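Local coordinates for protein alkane monooxygenase (Geobacillus thermodenitrificans, PDB 3B9O) that belongs to the flavin-dependent luciferase-like monooxygenases, is built on a TIM-barrel fold and carries flavin mononucleotide, at residues V15-E27 and S298-H311. Numbering follows the deposited sequence.
Sequences VGHIAHGLWRHPE and SFQKYWSLEGHLAH
Tyr-302 lays its ring against the backbone of His-25 and the ring of Pro-26 at one end of this contact. The Tyr-302 side chain can be followed outward. CB lies 3.9 Å from Leu-22 CG. CD2 touches Arg-24 CB. CD1 and CE1 lie near His-25 ND1. CZ and OH end against the Pro-26 ring, with OH 3.6 Å from Pro-26 CD. His-25 CA sits over the centre of the Tyr-302 ring, 9° off its normal, a CH-pi contact. The other face carries Lys-301 CG. His-25 turns an edge to Tyr-302 and takes the edge of Phe-299 on its own face. With CG anti to the backbone N (chi1 -171°), its ring meets Phe-299 and Tyr-302 on different sides, in directions roughly at a right angle.

Between the helices the backbones meet directly. Ser-304 N, at the N-cap position, donates to His-20 O over 2.9 Å, from above the carbonyl plane. Gly-21 closes in here within the type II turn 19-22. Its CA lies 3.6 Å from Ser-304 CB and makes a CA-H...O contact of 3.3 Å with Tyr-302 O. The Arg-24 chain bends at chi3. Its NE bonds Gly-21 O nearly straight, at 162°, while NH2 makes a weak bond to Tyr-302 O at 2.7 Å.

At the far end His-20 CB stands over the His-308 ring, 3.9 Å from its centroid, and the imidazole points its edge at the same face. Trp-303 NE1 covers the opposite face of His-308 and bonds Met-341 O.

Segment 15-27 lies in the loop between strand 6-12 and helix 36-48. It packs across the break between helices 289-302 and 305-316. Helix 334-341 packs against 305-316 through Leu-305, His-308 and Leu-309. The His-17 side chain is about 6 Å from the flavin mononucleotide.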
loop_
_atom_site.group_PDB
_atom_site.type_symbol
_atom_site.label_atom_id
_atom_site.label_comp_id
_atom_site.label_asym_id
_atom_site.label_seq_id
_atom_site.Cartn_x
_atom_site.Cartn_y
_atom_site.Cartn_z
ATOM N N VAL A 15 -9.083 13.006 4.433
ATOM C CA VAL A 15 -8.956 13.584 5.770
ATOM C C VAL A 15 -8.737 12.491 6.818
ATOM O O VAL A 15 -7.618 12.390 7.377
ATOM C CB VAL A 15 -10.170 14.495 6.127
ATOM C CG1 VAL A 15 -10.078 15.018 7.580
ATOM C CG2 VAL A 15 -10.333 15.605 5.078
ATOM N N GLY A 16 -9.764 11.682 7.085
ATOM C CA GLY A 16 -9.666 10.631 8.108
ATOM C C GLY A 16 -9.332 9.333 7.416
ATOM O O GLY A 16 -10.139 8.812 6.657
ATOM N N HIS A 17 -8.124 8.824 7.674
ATOM C CA HIS A 17 -7.638 7.581 7.080
ATOM C C HIS A 17 -7.836 6.370 8.046
ATOM O O HIS A 17 -8.752 5.568 7.860
ATOM C CB HIS A 17 -6.171 7.757 6.669
ATOM C CG HIS A 17 -5.553 6.539 6.037
ATOM N ND1 HIS A 17 -4.186 6.415 5.863
ATOM C CD2 HIS A 17 -6.103 5.417 5.510
ATOM C CE1 HIS A 17 -3.925 5.257 5.272
ATOM N NE2 HIS A 17 -5.068 4.629 5.060
ATOM N N ILE A 18 -6.996 6.274 9.078
ATOM C CA ILE A 18 -7.067 5.171 10.058
ATOM C C ILE A 18 -7.479 5.672 11.462
ATOM O O ILE A 18 -8.370 5.083 12.072
ATOM C CB ILE A 18 -5.719 4.379 10.180
ATOM C CG1 ILE A 18 -5.283 3.779 8.830
ATOM C CG2 ILE A 18 -5.812 3.284 11.278
ATOM C CD1 ILE A 18 -6.294 2.774 8.198
ATOM N N ALA A 19 -6.828 6.727 11.969
ATOM C CA ALA A 19 -7.092 7.249 13.328
ATOM C C ALA A 19 -8.306 8.196 13.389
ATOM O O ALA A 19 -8.189 9.410 13.503
ATOM C CB ALA A 19 -5.828 7.910 13.921
ATOM N N HIS A 20 -9.490 7.624 13.342
ATOM C CA HIS A 20 -10.704 8.468 13.238
ATOM C C HIS A 20 -10.960 9.364 14.417
ATOM O O HIS A 20 -10.687 8.994 15.557
ATOM C CB HIS A 20 -11.868 7.623 12.749
ATOM C CG HIS A 20 -11.589 7.057 11.391
ATOM N ND1 HIS A 20 -11.444 5.705 11.142
ATOM C CD2 HIS A 20 -11.330 7.686 10.226
ATOM C CE1 HIS A 20 -11.161 5.528 9.865
ATOM N NE2 HIS A 20 -11.079 6.718 9.287
ATOM N N GLY A 21 -11.326 10.613 14.119
ATOM C CA GLY A 21 -11.522 11.619 15.136
ATOM C C GLY A 21 -10.334 12.546 15.310
ATOM O O GLY A 21 -10.481 13.653 15.841
ATOM N N LEU A 22 -9.151 12.097 14.888
ATOM C CA LEU A 22 -7.927 12.839 15.139
ATOM C C LEU A 22 -7.751 14.135 14.359
ATOM O O LEU A 22 -6.934 14.949 14.748
ATOM C CB LEU A 22 -6.664 11.955 15.040
ATOM C CG LEU A 22 -6.597 11.571 16.509
ATOM C CD1 LEU A 22 -7.289 10.241 16.824
ATOM C CD2 LEU A 22 -5.331 11.839 17.206
ATOM N N TRP A 23 -8.520 14.311 13.288
ATOM C CA TRP A 23 -8.467 15.545 12.474
ATOM C C TRP A 23 -8.642 16.786 13.358
ATOM O O TRP A 23 -8.096 17.859 13.067
ATOM C CB TRP A 23 -9.520 15.515 11.360
ATOM C CG TRP A 23 -10.947 15.534 11.805
ATOM C CD1 TRP A 23 -11.758 14.439 12.016
ATOM C CD2 TRP A 23 -11.776 16.698 12.048
ATOM N NE1 TRP A 23 -13.027 14.847 12.366
ATOM C CE2 TRP A 23 -13.070 16.224 12.386
ATOM C CE3 TRP A 23 -11.551 18.093 12.004
ATOM C CZ2 TRP A 23 -14.134 17.094 12.706
ATOM C CZ3 TRP A 23 -12.624 18.957 12.302
ATOM C CH2 TRP A 23 -13.879 18.451 12.672
ATOM N N ARG A 24 -9.376 16.605 14.464
ATOM C CA ARG A 24 -9.576 17.652 15.492
ATOM C C ARG A 24 -8.357 18.059 16.324
ATOM O O ARG A 24 -8.324 19.146 16.913
ATOM C CB ARG A 24 -10.694 17.225 16.429
ATOM C CG ARG A 24 -12.027 17.002 15.728
ATOM C CD ARG A 24 -13.060 16.386 16.692
ATOM N NE ARG A 24 -12.758 14.992 17.080
ATOM C CZ ARG A 24 -13.287 14.376 18.137
ATOM N NH1 ARG A 24 -14.117 15.039 18.949
ATOM N NH2 ARG A 24 -12.997 13.110 18.401
ATOM N N HIS A 25 -7.375 17.178 16.430
ATOM C CA HIS A 25 -6.198 17.458 17.239
ATOM C C HIS A 25 -5.497 18.764 16.783
ATOM O O HIS A 25 -5.300 18.987 15.592
ATOM C CB HIS A 25 -5.246 16.265 17.203
ATOM C CG HIS A 25 -4.122 16.374 18.178
ATOM N ND1 HIS A 25 -4.125 15.709 19.391
ATOM C CD2 HIS A 25 -2.977 17.093 18.143
ATOM C CE1 HIS A 25 -3.010 15.994 20.040
ATOM N NE2 HIS A 25 -2.299 16.827 19.305
ATOM N N PRO A 26 -5.132 19.643 17.745
ATOM C CA PRO A 26 -4.671 20.967 17.359
ATOM C C PRO A 26 -3.376 20.953 16.554
ATOM O O PRO A 26 -3.024 21.973 15.954
ATOM C CB PRO A 26 -4.440 21.676 18.706
ATOM C CG PRO A 26 -5.063 20.851 19.713
ATOM C CD PRO A 26 -5.112 19.456 19.204
ATOM N N GLU A 27 -2.677 19.820 16.547
ATOM C CA GLU A 27 -1.390 19.738 15.883
ATOM C C GLU A 27 -1.506 19.149 14.469
ATOM O O GLU A 27 -0.550 19.168 13.725
ATOM C CB GLU A 27 -0.388 18.933 16.728
ATOM C CG GLU A 27 0.119 19.653 17.993
ATOM C CD GLU A 27 0.943 20.912 17.697
ATOM O OE1 GLU A 27 0.455 22.024 18.001
ATOM O OE2 GLU A 27 2.072 20.800 17.151
ATOM N N SER A 298 -3.201 12.195 24.971
ATOM C CA SER A 298 -3.732 13.264 24.110
ATOM C C SER A 298 -4.519 12.746 22.913
ATOM O O SER A 298 -5.619 13.253 22.619
ATOM C CB SER A 298 -2.599 14.173 23.632
ATOM O OG SER A 298 -3.127 15.316 22.973
ATOM N N PHE A 299 -3.983 11.725 22.238
ATOM C CA PHE A 299 -4.639 11.142 21.059
ATOM C C PHE A 299 -5.883 10.385 21.452
ATOM O O PHE A 299 -6.861 10.368 20.722
ATOM C CB PHE A 299 -3.716 10.194 20.279
ATOM C CG PHE A 299 -2.440 10.832 19.769
ATOM C CD1 PHE A 299 -1.327 10.046 19.522
ATOM C CD2 PHE A 299 -2.348 12.203 19.546
ATOM C CE1 PHE A 299 -0.149 10.609 19.045
ATOM C CE2 PHE A 299 -1.170 12.777 19.075
ATOM C CZ PHE A 299 -0.066 11.975 18.815
ATOM N N GLN A 300 -5.840 9.754 22.623
ATOM C CA GLN A 300 -6.964 8.972 23.103
ATOM C C GLN A 300 -8.198 9.836 23.275
ATOM O O GLN A 300 -9.287 9.400 22.901
ATOM C CB GLN A 300 -6.602 8.219 24.390
ATOM C CG GLN A 300 -7.722 7.369 24.978
ATOM C CD GLN A 300 -8.287 6.342 23.998
ATOM O OE1 GLN A 300 -7.569 5.463 23.520
ATOM N NE2 GLN A 300 -9.592 6.445 23.708
ATOM N N LYS A 301 -8.020 11.053 23.805
ATOM C CA LYS A 301 -9.094 12.066 23.948
ATOM C C LYS A 301 -9.878 12.330 22.637
ATOM O O LYS A 301 -11.105 12.519 22.648
ATOM C CB LYS A 301 -8.465 13.362 24.474
ATOM C CG LYS A 301 -9.324 14.606 24.406
ATOM C CD LYS A 301 -8.532 15.854 24.851
ATOM C CE LYS A 301 -9.367 17.139 24.730
ATOM N NZ LYS A 301 -8.657 18.274 25.430
ATOM N N TYR A 302 -9.164 12.320 21.508
ATOM C CA TYR A 302 -9.749 12.570 20.167
ATOM C C TYR A 302 -10.219 11.345 19.393
ATOM O O TYR A 302 -10.841 11.504 18.346
ATOM C CB TYR A 302 -8.756 13.358 19.282
ATOM C CG TYR A 302 -8.471 14.719 19.831
ATOM C CD1 TYR A 302 -7.400 14.923 20.693
ATOM C CD2 TYR A 302 -9.304 15.806 19.534
ATOM C CE1 TYR A 302 -7.142 16.178 21.225
ATOM C CE2 TYR A 302 -9.062 17.081 20.094
ATOM C CZ TYR A 302 -7.976 17.248 20.913
ATOM O OH TYR A 302 -7.690 18.474 21.439
ATOM N N TRP A 303 -9.948 10.134 19.903
ATOM C CA TRP A 303 -10.316 8.894 19.209
ATOM C C TRP A 303 -11.822 8.820 19.148
ATOM O O TRP A 303 -12.481 8.871 20.202
ATOM C CB TRP A 303 -9.783 7.697 19.973
ATOM C CG TRP A 303 -9.758 6.346 19.273
ATOM C CD1 TRP A 303 -10.601 5.273 19.498
ATOM C CD2 TRP A 303 -8.779 5.894 18.331
ATOM N NE1 TRP A 303 -10.221 4.209 18.718
ATOM C CE2 TRP A 303 -9.099 4.556 18.004
ATOM C CE3 TRP A 303 -7.673 6.499 17.707
ATOM C CZ2 TRP A 303 -8.340 3.808 17.092
ATOM C CZ3 TRP A 303 -6.918 5.751 16.793
ATOM C CH2 TRP A 303 -7.258 4.420 16.501
ATOM N N SER A 304 -12.358 8.736 17.921
ATOM C CA SER A 304 -13.800 8.783 17.715
ATOM C C SER A 304 -14.349 7.405 17.456
ATOM O O SER A 304 -14.208 6.864 16.364
ATOM C CB SER A 304 -14.200 9.699 16.557
ATOM O OG SER A 304 -15.621 9.713 16.434
ATOM N N LEU A 305 -15.001 6.848 18.473
ATOM C CA LEU A 305 -15.637 5.537 18.353
ATOM C C LEU A 305 -16.557 5.442 17.128
ATOM O O LEU A 305 -16.557 4.436 16.426
ATOM C CB LEU A 305 -16.400 5.198 19.644
ATOM C CG LEU A 305 -16.803 3.738 19.895
ATOM C CD1 LEU A 305 -18.251 3.503 19.607
ATOM C CD2 LEU A 305 -15.914 2.710 19.152
ATOM N N GLU A 306 -17.347 6.487 16.885
ATOM C CA GLU A 306 -18.310 6.477 15.796
ATOM C C GLU A 306 -17.645 6.412 14.398
ATOM O O GLU A 306 -18.092 5.680 13.509
ATOM C CB GLU A 306 -19.228 7.696 15.945
ATOM C CG GLU A 306 -20.640 7.473 15.441
ATOM C CD GLU A 306 -21.528 6.570 16.333
ATOM O OE1 GLU A 306 -22.595 6.160 15.856
ATOM O OE2 GLU A 306 -21.184 6.255 17.475
ATOM N N GLY A 307 -16.559 7.161 14.230
ATOM C CA GLY A 307 -15.753 7.071 13.020
ATOM C C GLY A 307 -15.182 5.683 12.820
ATOM O O GLY A 307 -15.294 5.108 11.735
ATOM N N HIS A 308 -14.625 5.111 13.892
ATOM C CA HIS A 308 -14.184 3.706 13.807
ATOM C C HIS A 308 -15.270 2.704 13.504
ATOM O O HIS A 308 -15.043 1.792 12.740
ATOM C CB HIS A 308 -13.393 3.300 15.034
ATOM C CG HIS A 308 -12.156 4.115 15.193
ATOM N ND1 HIS A 308 -11.007 3.846 14.493
ATOM C CD2 HIS A 308 -11.913 5.240 15.903
ATOM C CE1 HIS A 308 -10.088 4.737 14.802
ATOM N NE2 HIS A 308 -10.614 5.597 15.654
ATOM N N LEU A 309 -16.461 2.884 14.068
ATOM C CA LEU A 309 -17.573 1.998 13.693
ATOM C C LEU A 309 -17.879 2.060 12.201
ATOM O O LEU A 309 -18.151 1.029 11.565
ATOM C CB LEU A 309 -18.828 2.310 14.524
ATOM C CG LEU A 309 -19.251 1.621 15.829
ATOM C CD1 LEU A 309 -18.377 0.509 16.338
ATOM C CD2 LEU A 309 -19.552 2.668 16.891
ATOM N N ALA A 310 -17.856 3.264 11.634
ATOM C CA ALA A 310 -18.097 3.440 10.197
ATOM C C ALA A 310 -17.041 2.691 9.377
ATOM O O ALA A 310 -17.380 1.983 8.413
ATOM C CB ALA A 310 -18.140 4.953 9.815
ATOM N N HIS A 311 -15.782 2.806 9.803
ATOM C CA HIS A 311 -14.659 2.167 9.092
ATOM C C HIS A 311 -14.783 0.656 9.136
ATOM O O HIS A 311 -14.637 -0.022 8.129
ATOM C CB HIS A 311 -13.330 2.589 9.723
ATOM C CG HIS A 311 -12.137 2.258 8.889
ATOM N ND1 HIS A 311 -10.931 2.910 9.018
ATOM C CD2 HIS A 311 -11.969 1.358 7.888
ATOM C CE1 HIS A 311 -10.067 2.415 8.150
ATOM N NE2 HIS A 311 -10.677 1.488 7.439
#